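Cell death abnormality protein 2 (Caenorhabditis elegans, PDB 3QWX) acts as a CRK-family adaptor needed for cell-corpse engulfment and for cell migration, this fragment comprising its SH2 domain and first SH3 domain. Local coordinates at residues G129-E132 / T133-P136; F89-I92 / P93-L96; P136-Q139 / G140-L143. All blocks are in the same frame, centred on the assembly; numbering follows the deposited sequence.

Contact 1 (G129-E132 / T133-P136)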
ATOM      1  N   GLY A 129      -3.882 -15.676 -12.846  1.00 25.68           N
ATOM      2  CA  GLY A 129      -3.938 -14.258 -13.130  1.00 25.28           C
ATOM      3  C   GLY A 129      -3.882 -14.065 -14.634  1.00 30.08           C
ATOM      4  O   GLY A 129      -3.321 -14.901 -15.344  1.00 28.18           O
ATOM      5  N   GLU A 130      -4.482 -12.975 -15.115  1.00 28.26           N
ATOM      6  CA  GLU A 130      -4.477 -12.642 -16.537  1.00 29.26           C
ATOM      7  C   GLU A 130      -3.720 -11.328 -16.753  1.00 31.24           C
ATOM      8  O   GLU A 130      -3.027 -11.160 -17.755  1.00 33.55           O
ATOM      9  CB  GLU A 130      -5.912 -12.516 -17.085  1.00 31.30           C
ATOM     10  CG  GLU A 130      -6.829 -13.727 -16.870  1.00 25.23           C
ATOM     11  CD  GLU A 130      -8.259 -13.479 -17.368  1.00 34.63           C
ATOM     12  OE1 GLU A 130      -9.008 -14.463 -17.568  1.00 34.34           O
ATOM     13  OE2 GLU A 130      -8.635 -12.299 -17.571  1.00 31.51           O
ATOM     14  N   ARG A 131      -3.858 -10.404 -15.804  1.00 28.38           N
ATOM     15  CA  ARG A 131      -3.147  -9.123 -15.846  1.00 29.17           C
ATOM     16  C   ARG A 131      -2.305  -8.946 -14.591  1.00 29.43           C
ATOM     17  O   ARG A 131      -2.460  -9.687 -13.620  1.00 30.44           O
ATOM     18  CB  ARG A 131      -4.128  -7.945 -15.964  1.00 27.42           C
ATOM     19  CG  ARG A 131      -5.084  -8.032 -17.146  1.00 33.21           C
ATOM     20  CD  ARG A 131      -6.195  -6.983 -17.063  1.00 31.06           C
ATOM     21  NE  ARG A 131      -7.141  -7.123 -18.168  1.00 33.39           N
ATOM     22  CZ  ARG A 131      -8.149  -6.285 -18.399  1.00 31.76           C
ATOM     23  NH1 ARG A 131      -8.333  -5.246 -17.602  1.00 29.19           N
ATOM     24  NH2 ARG A 131      -8.963  -6.476 -19.431  1.00 26.95           N
ATOM     25  N   GLU A 132      -1.435  -7.944 -14.606  1.00 29.49           N
ATOM     26  CA  GLU A 132      -0.575  -7.621 -13.461  1.00 25.73           C
ATOM     27  C   GLU A 132      -1.369  -7.071 -12.263  1.00 29.09           C
ATOM     28  O   GLU A 132      -0.864  -6.989 -11.141  1.00 25.04           O
ATOM     29  CB  GLU A 132       0.495  -6.608 -13.891  1.00 36.56           C
ATOM     30  CG  GLU A 132      -0.063  -5.305 -14.501  1.00 38.77           C
ATOM     31  CD  GLU A 132      -0.949  -5.531 -15.731  1.00 41.81           C
ATOM     32  OE1 GLU A 132      -0.465  -6.121 -16.728  1.00 43.29           O
ATOM     33  OE2 GLU A 132      -2.134  -5.115 -15.700  1.00 42.83           O
ATOM     34  N   THR A 133      -2.618  -6.691 -12.524  1.00 26.92           N
ATOM     35  CA  THR A 133      -3.504  -6.136 -11.516  1.00 24.23           C
ATOM     36  C   THR A 133      -4.222  -7.253 -10.753  1.00 21.44           C
ATOM     37  O   THR A 133      -4.918  -6.999  -9.767  1.00 21.58           O
ATOM     38  CB  THR A 133      -4.559  -5.233 -12.181  1.00 25.47           C
ATOM     39  OG1 THR A 133      -5.339  -6.007 -13.108  1.00 27.55           O
ATOM     40  CG2 THR A 133      -3.883  -4.095 -12.924  1.00 28.09           C
ATOM     41  N   ASP A 134      -4.045  -8.486 -11.220  1.00 16.46           N
ATOM     42  CA  ASP A 134      -4.751  -9.635 -10.664  1.00 20.50           C
ATOM     43  C   ASP A 134      -3.965 -10.280  -9.532  1.00 20.65           C
ATOM     44  O   ASP A 134      -2.752 -10.162  -9.476  1.00 21.97           O
ATOM     45  CB  ASP A 134      -5.015 -10.678 -11.752  1.00 21.32           C
ATOM     46  CG  ASP A 134      -5.913 -10.153 -12.864  1.00 23.67           C
ATOM     47  OD1 ASP A 134      -6.591  -9.120 -12.651  1.00 22.74           O
ATOM     48  OD2 ASP A 134      -5.931 -10.776 -13.946  1.00 21.94           O
ATOM     49  N   LEU A 135      -4.668 -10.967  -8.641  1.00 18.68           N
ATOM     50  CA  LEU A 135      -4.030 -11.674  -7.542  1.00 19.15           C
ATOM     51  C   LEU A 135      -4.114 -13.177  -7.797  1.00 18.55           C
ATOM     52  O   LEU A 135      -5.191 -13.765  -7.665  1.00 17.98           O
ATOM     53  CB  LEU A 135      -4.721 -11.320  -6.218  1.00 18.61           C
ATOM     54  CG  LEU A 135      -4.242 -12.058  -4.965  1.00 16.03           C
ATOM     55  CD1 LEU A 135      -2.777 -11.706  -4.635  1.00 18.05           C
ATOM     56  CD2 LEU A 135      -5.145 -11.789  -3.777  1.00 16.57           C
ATOM     57  N   PRO A 136      -2.989 -13.798  -8.196  1.00 20.48           N
ATOM     58  CA  PRO A 136      -3.000 -15.250  -8.432  1.00 21.44           C
ATOM     59  C   PRO A 136      -3.235 -15.970  -7.120  1.00 18.36           C
ATOM     60  O   PRO A 136      -2.832 -15.475  -6.070  1.00 16.80           O
ATOM     61  CB  PRO A 136      -1.581 -15.541  -8.931  1.00 22.39           C
ATOM     62  CG  PRO A 136      -1.017 -14.206  -9.351  1.00 22.03           C
ATOM     63  CD  PRO A 136      -1.660 -13.209  -8.436  1.00 22.32           C
TER

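Contact 2 (F89-I92 / P93-L96)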
ATOM      1  N   PHE A  89      17.750   8.718   1.012  1.00 18.54           N
ATOM      2  CA  PHE A  89      17.848   7.368   1.543  1.00 19.03           C
ATOM      3  C   PHE A  89      18.295   6.408   0.460  1.00 19.02           C
ATOM      4  O   PHE A  89      18.012   6.628  -0.712  1.00 19.46           O
ATOM      5  CB  PHE A  89      16.507   6.939   2.161  1.00 23.73           C
ATOM      6  CG  PHE A  89      16.087   7.813   3.300  1.00 23.71           C
ATOM      7  CD1 PHE A  89      15.242   8.895   3.089  1.00 23.19           C
ATOM      8  CD2 PHE A  89      16.596   7.599   4.571  1.00 21.31           C
ATOM      9  CE1 PHE A  89      14.885   9.733   4.142  1.00 20.06           C
ATOM     10  CE2 PHE A  89      16.240   8.428   5.633  1.00 21.25           C
ATOM     11  CZ  PHE A  89      15.378   9.494   5.416  1.00 19.45           C
ATOM     12  N   PRO A  90      19.015   5.338   0.847  1.00 20.67           N
ATOM     13  CA  PRO A  90      19.526   4.394  -0.154  1.00 23.37           C
ATOM     14  C   PRO A  90      18.395   3.708  -0.909  1.00 22.24           C
ATOM     15  O   PRO A  90      18.527   3.423  -2.100  1.00 18.02           O
ATOM     16  CB  PRO A  90      20.291   3.374   0.690  1.00 23.79           C
ATOM     17  CG  PRO A  90      20.706   4.130   1.902  1.00 24.38           C
ATOM     18  CD  PRO A  90      19.557   5.065   2.188  1.00 21.76           C
ATOM     19  N   ASP A  91      17.291   3.459  -0.207  1.00 23.35           N
ATOM     20  CA  ASP A  91      16.132   2.790  -0.788  1.00 21.22           C
ATOM     21  C   ASP A  91      14.852   3.147  -0.016  1.00 20.06           C
ATOM     22  O   ASP A  91      14.895   3.872   0.984  1.00 16.55           O
ATOM     23  CB  ASP A  91      16.356   1.261  -0.858  1.00 22.14           C
ATOM     24  CG  ASP A  91      16.762   0.634   0.505  1.00 28.27           C
ATOM     25  OD1 ASP A  91      16.346   1.120   1.581  1.00 26.27           O
ATOM     26  OD2 ASP A  91      17.494  -0.379   0.498  1.00 29.03           O
ATOM     27  N   ILE A  92      13.717   2.652  -0.498  1.00 19.88           N
ATOM     28  CA  ILE A  92      12.436   2.903   0.146  1.00 17.55           C
ATOM     29  C   ILE A  92      12.320   2.225   1.528  1.00 15.98           C
ATOM     30  O   ILE A  92      11.743   2.793   2.449  1.00 17.46           O
ATOM     31  CB  ILE A  92      11.241   2.526  -0.794  1.00 20.62           C
ATOM     32  CG1 ILE A  92      11.176   3.491  -1.989  1.00 24.07           C
ATOM     33  CG2 ILE A  92       9.924   2.534  -0.031  1.00 16.48           C
ATOM     34  CD1 ILE A  92      10.240   3.047  -3.122  1.00 26.09           C
ATOM     35  N   PRO A  93      12.858   1.003   1.684  1.00 16.38           N
ATOM     36  CA  PRO A  93      12.748   0.462   3.046  1.00 16.87           C
ATOM     37  C   PRO A  93      13.537   1.285   4.067  1.00 16.02           C
ATOM     38  O   PRO A  93      13.074   1.476   5.202  1.00 17.40           O
ATOM     39  CB  PRO A  93      13.304  -0.960   2.899  1.00 18.80           C
ATOM     40  CG  PRO A  93      12.991  -1.313   1.427  1.00 17.49           C
ATOM     41  CD  PRO A  93      13.298  -0.018   0.714  1.00 19.44           C
ATOM     42  N   ALA A  94      14.704   1.778   3.663  1.00 15.06           N
ATOM     43  CA  ALA A  94      15.516   2.612   4.533  1.00 13.24           C
ATOM     44  C   ALA A  94      14.750   3.881   4.909  1.00 16.75           C
ATOM     45  O   ALA A  94      14.759   4.299   6.065  1.00 16.90           O
ATOM     46  CB  ALA A  94      16.842   2.955   3.867  1.00 16.52           C
ATOM     47  N   LEU A  95      14.072   4.476   3.927  1.00 17.34           N
ATOM     48  CA  LEU A  95      13.256   5.666   4.151  1.00 14.23           C
ATOM     49  C   LEU A  95      12.145   5.376   5.147  1.00 13.47           C
ATOM     50  O   LEU A  95      11.931   6.139   6.077  1.00 18.64           O
ATOM     51  CB  LEU A  95      12.656   6.168   2.827  1.00 16.53           C
ATOM     52  CG  LEU A  95      11.723   7.393   2.799  1.00 17.95           C
ATOM     53  CD1 LEU A  95      11.696   8.034   1.420  1.00 21.86           C
ATOM     54  CD2 LEU A  95      10.308   7.047   3.266  1.00 20.00           C
ATOM     55  N   LEU A  96      11.422   4.279   4.934  1.00 16.93           N
ATOM     56  CA  LEU A  96      10.285   3.916   5.782  1.00 17.92           C
ATOM     57  C   LEU A  96      10.730   3.576   7.198  1.00 17.98           C
ATOM     58  O   LEU A  96      10.101   3.995   8.161  1.00 16.61           O
ATOM     59  CB  LEU A  96       9.525   2.714   5.198  1.00 14.56           C
ATOM     60  CG  LEU A  96       8.818   2.915   3.845  1.00 15.50           C
ATOM     61  CD1 LEU A  96       8.216   1.612   3.377  1.00 16.11           C
ATOM     62  CD2 LEU A  96       7.755   4.003   3.932  1.00 15.38           C
TER

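Contact 3 (P136-Q139 / G140-L143)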
ATOM      1  N   PRO A 136      -2.989 -13.798  -8.196  1.00 20.48           N
ATOM      2  CA  PRO A 136      -3.000 -15.250  -8.432  1.00 21.44           C
ATOM      3  C   PRO A 136      -3.235 -15.970  -7.120  1.00 18.36           C
ATOM      4  O   PRO A 136      -2.832 -15.475  -6.070  1.00 16.80           O
ATOM      5  CB  PRO A 136      -1.581 -15.541  -8.931  1.00 22.39           C
ATOM      6  CG  PRO A 136      -1.017 -14.206  -9.351  1.00 22.03           C
ATOM      7  CD  PRO A 136      -1.660 -13.209  -8.436  1.00 22.32           C
ATOM      8  N   PHE A 137      -3.904 -17.112  -7.168  1.00 18.48           N
ATOM      9  CA  PHE A 137      -4.081 -17.913  -5.968  1.00 16.87           C
ATOM     10  C   PHE A 137      -4.254 -19.386  -6.298  1.00 19.41           C
ATOM     11  O   PHE A 137      -4.475 -19.767  -7.460  1.00 20.48           O
ATOM     12  CB  PHE A 137      -5.252 -17.404  -5.109  1.00 16.16           C
ATOM     13  CG  PHE A 137      -6.569 -17.352  -5.828  1.00 18.81           C
ATOM     14  CD1 PHE A 137      -6.969 -16.200  -6.487  1.00 18.13           C
ATOM     15  CD2 PHE A 137      -7.425 -18.441  -5.818  1.00 19.10           C
ATOM     16  CE1 PHE A 137      -8.181 -16.141  -7.143  1.00 18.95           C
ATOM     17  CE2 PHE A 137      -8.645 -18.397  -6.481  1.00 17.55           C
ATOM     18  CZ  PHE A 137      -9.027 -17.251  -7.139  1.00 19.30           C
ATOM     19  N   GLU A 138      -4.160 -20.206  -5.260  1.00 19.17           N
ATOM     20  CA  GLU A 138      -4.253 -21.656  -5.400  1.00 19.99           C
ATOM     21  C   GLU A 138      -5.676 -22.121  -5.082  1.00 19.28           C
ATOM     22  O   GLU A 138      -6.420 -21.429  -4.395  1.00 16.42           O
ATOM     23  CB  GLU A 138      -3.242 -22.339  -4.468  1.00 19.15           C
ATOM     24  CG  GLU A 138      -1.764 -22.089  -4.833  1.00 19.02           C
ATOM     25  CD  GLU A 138      -0.809 -22.648  -3.794  1.00 25.86           C
ATOM     26  OE1 GLU A 138      -1.043 -23.782  -3.336  1.00 30.62           O
ATOM     27  OE2 GLU A 138       0.162 -21.955  -3.414  1.00 25.58           O
ATOM     28  N   GLN A 139      -6.065 -23.284  -5.594  1.00 20.01           N
ATOM     29  CA  GLN A 139      -7.361 -23.827  -5.236  1.00 18.33           C
ATOM     30  C   GLN A 139      -7.304 -24.132  -3.751  1.00 21.16           C
ATOM     31  O   GLN A 139      -6.314 -24.675  -3.270  1.00 17.62           O
ATOM     32  CB  GLN A 139      -7.661 -25.111  -6.000  1.00 21.01           C
ATOM     33  CG  GLN A 139      -8.992 -25.742  -5.614  1.00 22.04           C
ATOM     34  CD  GLN A 139      -9.306 -26.954  -6.459  1.00 27.14           C
ATOM     35  OE1 GLN A 139      -8.565 -27.937  -6.443  1.00 26.78           O
ATOM     36  NE2 GLN A 139     -10.400 -26.885  -7.221  1.00 28.06           N
ATOM     37  N   GLY A 140      -8.360 -23.766  -3.032  1.00 20.84           N
ATOM     38  CA  GLY A 140      -8.412 -23.987  -1.596  1.00 21.99           C
ATOM     39  C   GLY A 140      -7.777 -22.872  -0.782  1.00 21.34           C
ATOM     40  O   GLY A 140      -7.818 -22.907   0.444  1.00 22.65           O
ATOM     41  N   GLU A 141      -7.195 -21.876  -1.450  1.00 21.06           N
ATOM     42  CA  GLU A 141      -6.504 -20.806  -0.730  1.00 20.21           C
ATOM     43  C   GLU A 141      -7.464 -19.805  -0.096  1.00 20.53           C
ATOM     44  O   GLU A 141      -8.421 -19.361  -0.731  1.00 20.30           O
ATOM     45  CB  GLU A 141      -5.495 -20.082  -1.631  1.00 21.24           C
ATOM     46  CG  GLU A 141      -4.675 -19.017  -0.886  1.00 18.22           C
ATOM     47  CD  GLU A 141      -3.578 -18.404  -1.738  1.00 21.28           C
ATOM     48  OE1 GLU A 141      -3.253 -18.963  -2.810  1.00 21.55           O
ATOM     49  OE2 GLU A 141      -3.044 -17.346  -1.343  1.00 20.72           O
ATOM     50  N   ARG A 142      -7.187 -19.442   1.156  1.00 17.74           N
ATOM     51  CA  ARG A 142      -8.031 -18.511   1.906  1.00 18.49           C
ATOM     52  C   ARG A 142      -7.726 -17.065   1.526  1.00 15.69           C
ATOM     53  O   ARG A 142      -6.580 -16.646   1.535  1.00 19.51           O
ATOM     54  CB  ARG A 142      -7.819 -18.717   3.411  1.00 21.61           C
ATOM     55  CG  ARG A 142      -8.652 -17.803   4.308  1.00 25.62           C
ATOM     56  CD  ARG A 142      -8.185 -17.893   5.771  1.00 28.72           C
ATOM     57  NE  ARG A 142      -9.006 -17.104   6.698  1.00 32.08           N
ATOM     58  CZ  ARG A 142      -8.914 -15.785   6.870  1.00 31.41           C
ATOM     59  NH1 ARG A 142      -8.052 -15.069   6.158  1.00 26.23           N
ATOM     60  NH2 ARG A 142      -9.696 -15.174   7.759  1.00 29.63           N
ATOM     61  N   LEU A 143      -8.751 -16.304   1.166  1.00 18.81           N
ATOM     62  CA  LEU A 143      -8.542 -14.917   0.783  1.00 19.72           C
ATOM     63  C   LEU A 143      -9.540 -14.043   1.507  1.00 19.59           C
ATOM     64  O   LEU A 143     -10.574 -14.508   1.989  1.00 19.94           O
ATOM     65  CB  LEU A 143      -8.704 -14.727  -0.724  1.00 17.82           C
ATOM     66  CG  LEU A 143      -7.832 -15.587  -1.648  1.00 20.36           C
ATOM     67  CD1 LEU A 143      -8.330 -15.460  -3.066  1.00 18.79           C
ATOM     68  CD2 LEU A 143      -6.334 -15.204  -1.556  1.00 16.86           C
TER
HETATM   69  O   HOH W   1      -2.534 -15.453  -3.240  1.00 19.31           O

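Contact 1 (G129-E132 / T133-P136)
The chain reverses through a type I beta turn from Arg-131 to Asp-134, closed by the bond from Asp-134 N to Arg-131 O at 3.1 Å. The turn is the tip of the RT loop of this SH3 domain, between strands 119-123 and 142-147. Asp-134 does most of the work across it. Its CB points toward the preceding residues, and CG sits anti to its own carbonyl carbon (chi1 -62°). This brings one carboxylate oxygen back over the chain. OD2 accepts two backbone N-H groups. Glu-130 N donates to the anti lone pair of OD2, at 2.9 Å. Arg-131 N lies 2.8 Å from the same OD2 but approaches from well above the carboxylate plane, 59° out of it. Two N-H groups on one oxygen hold the carboxylate to the backbone and may favour its ionised form. OD1 is reached by a weak bond from Thr-133 OG1. Gly-129 lies beside Asp-134, and its backbone angles suit glycine. Outside the turn, Asp-134 also touches Leu-165 and Trp-153, at the start of strand 153-157. A tryptophan there commonly lines the proline-peptide groove of SH3 domains, and the RT loop commonly flanks it, so the turn is probably at the groove's border. Thr-133 lies alongside both of its predecessors. Its OG1 is 3.7 Å from Arg-131 CB, on the near part of an extended side chain whose end leads away. The chain of Glu-132 bends at chi2 (-58°) instead, and its OE2 comes back to 3.4 Å from Thr-133 CG2.

Contact 2 (F89-I92 / P93-L96)
Asp-91 is the N-cap of helix 92-98, the second helix of the SH2 domain, and grips Ala-94 N at the first turn. CG of Asp-91 stands between its backbone N and carbonyl carbon (chi1 53°). The carboxylate therefore folds over the helix start, and OD1 accepts from Ala-94 N at 2.7 Å, the nitrogen lying almost in line with the CG-OD1 bond. The acid is probably stabilised in its charged form by the helix end. Regular helix bonding starts at once: Leu-95 N donates to Asp-91 O, and Leu-96 N to Ile-92 O. Pro-93 lies in the first turn, and its CD packs 3.4 Å from Asp-91 OD1.

Phe-89, at the end of strand 87-89, and Pro-90 in the following loop pack against the first turn. The Phe-89 side chain crosses that of Leu-95 at about a right angle. Leu-95 CA stands over one face of the Phe-89 ring, 3.9 Å from the centroid, in a CH-pi contact. The ring of Phe-89 also meets that of His-98, further along the helix. Pro-90 adds CD, 3.8 Å from Ala-94 CB. On another flank Ile-92 and Leu-96 run side by side. Both touch Trp-11, while Leu-95 and Ile-92 reach Val-82 of strand 82-84. The helix is thereby joined to the sheet and to the N-terminal stretch. Within the Ile-92 and Leu-96 pair, CG2 of Ile-92 is 3.9 Å from Leu-96 CD1.

Contact 3 (P136-Q139 / G140-L143)
Phe-137 and Leu-143 cross at about a right angle, with one methyl of the leucine laid over the phenylalanine ring. Leu-143 CD1 is 3.9 Å from the centroid of the Phe-137 ring, over its face, and so makes a CH-pi contact. Phe-137 holds CG between its backbone N and carbonyl carbon (chi1 57°); the ring leads away from the turn, and one of its faces meets Leu-143 CD1. This pair flanks the diverging turn of the SH3 domain, a type II beta turn from Glu-138 to Glu-141. The turn closes with Glu-141 N donating to Glu-138 O at 3.1 Å. Gly-140 takes the third position, with a positive phi that suits glycine.

The extended side chain of Glu-141 reaches across the turn to the backbone of Glu-138. OE1 accepts from Glu-138 N at 2.9 Å, on the anti side and 24° out of the carboxylate plane. The same OE1 lies 3.4 Å from Phe-137 CB. Glu-141 OE2 receives a bond from a water, which is 2.7 Å from it and also donates to Pro-136 O. The carboxylate thus ties Glu-138 N directly, and Pro-136 O through the water, to the last residue of the turn. Glu-138 and Glu-141 run at a slant to each other, their carboxylates turned 76° apart. Glu-138 OE2 and Glu-141 OE1 are 4.6 Å apart, so the like charges are not in contact.

Gln-139 NE2 bonds to Thr-124 O. Gly-140 and Glu-141 make backbone hydrogen bonds with Gly-123, as Leu-143 does with Val-121. The turn therefore leads strand 142-147 into the sheet beside strand 119-123, and Phe-137 reaches Tyr-170 in the loop before strand 171-173.

From the N terminus, contact 2 comes first, in the SH2 domain. It closes the short loop between strand 87-89 and helix 92-98. The chain then passes through strand 111-112 into the SH3 domain, where strand 119-123 leads to contact 1 and, directly after it, contact 3. Contact 1 closes the tip of the RT loop, contact 3 the diverging turn that leads into strand 142-147. These two share Pro-136 and follow one another without crossing. Together they fill most of the connection from strand 119-123 to strand 142-147. They also touch, Leu-135 CD2 lying 4.2 Å from Leu-143 CD2. Contact 2 stays separate, its nearest atoms about 17 Å from contact 1 and about 21 Å from contact 3.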